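Local coordinates for protein alanine dehydrogenase/pyridine nucleotide transhydrogenase (Mycobacterium smegmatis str. MC2 155, PDB 3P2Y) that probably carries out hydride transfer between NADH and NADP, a transhydrogenation thought to be coupled to proton translocation across the membrane, at residues 36-41 / 70-75. Residues are numbered along the deposited sequence; the frame is centred on the assembly and turned at random.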
loop_
_atom_site.group_PDB
_atom_site.type_symbol
_atom_site.label_atom_id
_atom_site.label_comp_id
_atom_site.label_asym_id
_atom_site.label_seq_id
_atom_site.Cartn_x
_atom_site.Cartn_y
_atom_site.Cartn_z
ATOM N N ARG A 36 -0.405 -9.845 -14.789
ATOM C CA ARG A 36 0.780 -9.088 -15.198
ATOM C C ARG A 36 2.071 -9.912 -15.164
ATOM O O ARG A 36 3.102 -9.414 -15.604
ATOM C CB ARG A 36 0.983 -7.850 -14.299
ATOM C CG ARG A 36 -0.168 -6.840 -14.452
ATOM C CD ARG A 36 -0.036 -5.686 -13.431
ATOM N NE ARG A 36 1.221 -4.945 -13.620
ATOM C CZ ARG A 36 1.792 -4.147 -12.712
ATOM N NH1 ARG A 36 1.237 -3.958 -11.517
ATOM N NH2 ARG A 36 2.929 -3.534 -13.017
ATOM N N ARG A 37 2.024 -11.134 -14.639
ATOM C CA ARG A 37 3.222 -11.960 -14.576
ATOM C C ARG A 37 3.525 -12.522 -15.968
ATOM O O ARG A 37 2.655 -12.528 -16.875
ATOM C CB ARG A 37 3.061 -13.121 -13.565
ATOM C CG ARG A 37 2.943 -12.628 -12.095
ATOM C CD ARG A 37 2.515 -13.756 -11.152
ATOM N NE ARG A 37 1.155 -14.179 -11.457
ATOM C CZ ARG A 37 0.561 -15.236 -10.918
ATOM N NH1 ARG A 37 1.226 -15.997 -10.036
ATOM N NH2 ARG A 37 -0.690 -15.557 -11.274
ATOM N N VAL A 38 4.757 -12.996 -16.096
ATOM C CA VAL A 38 5.265 -13.669 -17.309
ATOM C C VAL A 38 6.131 -14.838 -16.831
ATOM O O VAL A 38 6.797 -14.739 -15.811
ATOM C CB VAL A 38 6.105 -12.645 -18.180
ATOM C CG1 VAL A 38 7.302 -12.074 -17.398
ATOM C CG2 VAL A 38 6.576 -13.306 -19.500
ATOM N N ALA A 39 6.109 -15.977 -17.539
ATOM C CA ALA A 39 6.704 -17.202 -16.957
ATOM C C ALA A 39 8.223 -17.155 -16.850
ATOM O O ALA A 39 8.766 -17.745 -15.938
ATOM C CB ALA A 39 6.270 -18.466 -17.723
ATOM N N LEU A 40 8.894 -16.473 -17.783
ATOM C CA LEU A 40 10.330 -16.238 -17.639
ATOM C C LEU A 40 10.606 -14.746 -17.721
ATOM O O LEU A 40 9.995 -14.047 -18.534
ATOM C CB LEU A 40 11.130 -16.951 -18.748
ATOM C CG LEU A 40 11.018 -18.476 -18.854
ATOM C CD1 LEU A 40 11.938 -18.942 -19.992
ATOM C CD2 LEU A 40 11.400 -19.169 -17.500
ATOM N N VAL A 41 11.529 -14.269 -16.871
ATOM C CA VAL A 41 11.990 -12.888 -16.916
ATOM C C VAL A 41 13.316 -12.852 -17.664
ATOM O O VAL A 41 14.006 -13.878 -17.751
ATOM C CB VAL A 41 12.199 -12.289 -15.471
ATOM C CG1 VAL A 41 10.842 -12.217 -14.732
ATOM C CG2 VAL A 41 13.222 -13.097 -14.670
ATOM N N ALA A 70 12.896 -5.637 -26.278
ATOM C CA ALA A 70 14.363 -5.458 -26.361
ATOM C C ALA A 70 15.082 -6.092 -25.168
ATOM O O ALA A 70 16.173 -6.619 -25.332
ATOM C CB ALA A 70 14.753 -3.976 -26.505
ATOM N N ASP A 71 14.466 -6.066 -23.983
ATOM C CA ASP A 71 15.080 -6.707 -22.803
ATOM C C ASP A 71 15.265 -8.195 -23.054
ATOM O O ASP A 71 16.326 -8.775 -22.776
ATOM C CB ASP A 71 14.227 -6.512 -21.552
ATOM C CG ASP A 71 14.217 -5.096 -21.069
ATOM O OD1 ASP A 71 15.238 -4.374 -21.260
ATOM O OD2 ASP A 71 13.184 -4.697 -20.490
ATOM N N TYR A 72 14.228 -8.818 -23.607
ATOM C CA TYR A 72 14.316 -10.236 -23.983
ATOM C C TYR A 72 15.326 -10.535 -25.086
ATOM O O TYR A 72 16.067 -11.503 -24.988
ATOM C CB TYR A 72 12.935 -10.816 -24.310
ATOM C CG TYR A 72 12.097 -11.015 -23.048
ATOM C CD1 TYR A 72 12.333 -12.108 -22.192
ATOM C CD2 TYR A 72 11.068 -10.135 -22.732
ATOM C CE1 TYR A 72 11.533 -12.296 -21.031
ATOM C CE2 TYR A 72 10.280 -10.306 -21.578
ATOM C CZ TYR A 72 10.515 -11.393 -20.750
ATOM O OH TYR A 72 9.728 -11.553 -19.629
ATOM N N GLU A 73 15.371 -9.707 -26.122
ATOM C CA GLU A 73 16.346 -9.893 -27.200
ATOM C C GLU A 73 17.782 -9.752 -26.656
ATOM O O GLU A 73 18.671 -10.533 -27.047
ATOM C CB GLU A 73 16.105 -8.897 -28.331
ATOM C CG GLU A 73 14.837 -9.200 -29.129
ATOM C CD GLU A 73 14.509 -8.125 -30.142
ATOM O OE1 GLU A 73 14.765 -6.927 -29.877
ATOM O OE2 GLU A 73 13.948 -8.481 -31.183
ATOM N N ARG A 74 17.987 -8.788 -25.757
ATOM C CA ARG A 74 19.295 -8.622 -25.086
ATOM C C ARG A 74 19.713 -9.847 -24.271
ATOM O O ARG A 74 20.922 -10.110 -24.090
ATOM C CB ARG A 74 19.325 -7.367 -24.200
ATOM C CG ARG A 74 19.606 -6.041 -24.978
ATOM C CD ARG A 74 19.826 -4.830 -24.034
ATOM N NE ARG A 74 18.576 -4.386 -23.411
ATOM C CZ ARG A 74 17.720 -3.534 -23.981
ATOM N NH1 ARG A 74 17.980 -3.021 -25.183
ATOM N NH2 ARG A 74 16.595 -3.199 -23.352
ATOM N N ALA A 75 18.718 -10.606 -23.793
ATOM C CA ALA A 75 18.950 -11.841 -23.031
ATOM C C ALA A 75 19.093 -13.055 -23.940
ATOM O O ALA A 75 19.200 -14.196 -23.465
ATOM C CB ALA A 75 17.810 -12.067 -22.040
#
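The CA atoms of V41 and Y72, 7.9 Å apart, mark the closest approach of the two backbones, where the irregular loop 36-41 passes the short helix 69-74. The loop leads from strand 24-27 to helix 42-50, with V41 as the N-cap residue of that helix. Y72 bridges the gap with its whole side chain: CG lies anti to its own carbonyl carbon (chi1 -73°), and the phenol reaches out from the helix until its hydroxyl arrives at the loop. There Y72 OH donates a hydrogen bond of 2.7 Å to L40 O, lying in the carbonyl plane with a C=O...O angle of 146°. The acceptor sits at the ring edge, in the ring plane, and Y72 CE1 also comes within 3.4 Å of L40 O. V38 meets the phenol from the opposite direction, and the hydroxyl rests against the fork of its two methyls: CG1 is 3.3 Å and CG2 3.6 Å from Y72 OH. A chi1 of 59°, with CG2 anti to the backbone N, turns both methyls to the hydroxyl. V41 adds its backbone, with CA 3.8 Å from Y72 OH, while its CB points away from the helix and its side chain packs on F67 and S340. P42, in the first turn of helix 42-50, also touches Y72. On the flank of helix 69-74, away from the phenol contact, R74 NH2 forms a 2.8 Å salt bridge with D71 OD1, which it meets from above the carboxylate plane. The loop belongs to the beta-alpha-beta crossover from strand 24-27 through helix 42-50 to its parallel neighbour 54-57, and helix 69-74 to the connection from 54-57 to edge strand 78-79. One buried bond, set beside aliphatic groups, thus joins successive connections of the parallel sheet, with hydroxyl and carbonyl satisfying one another.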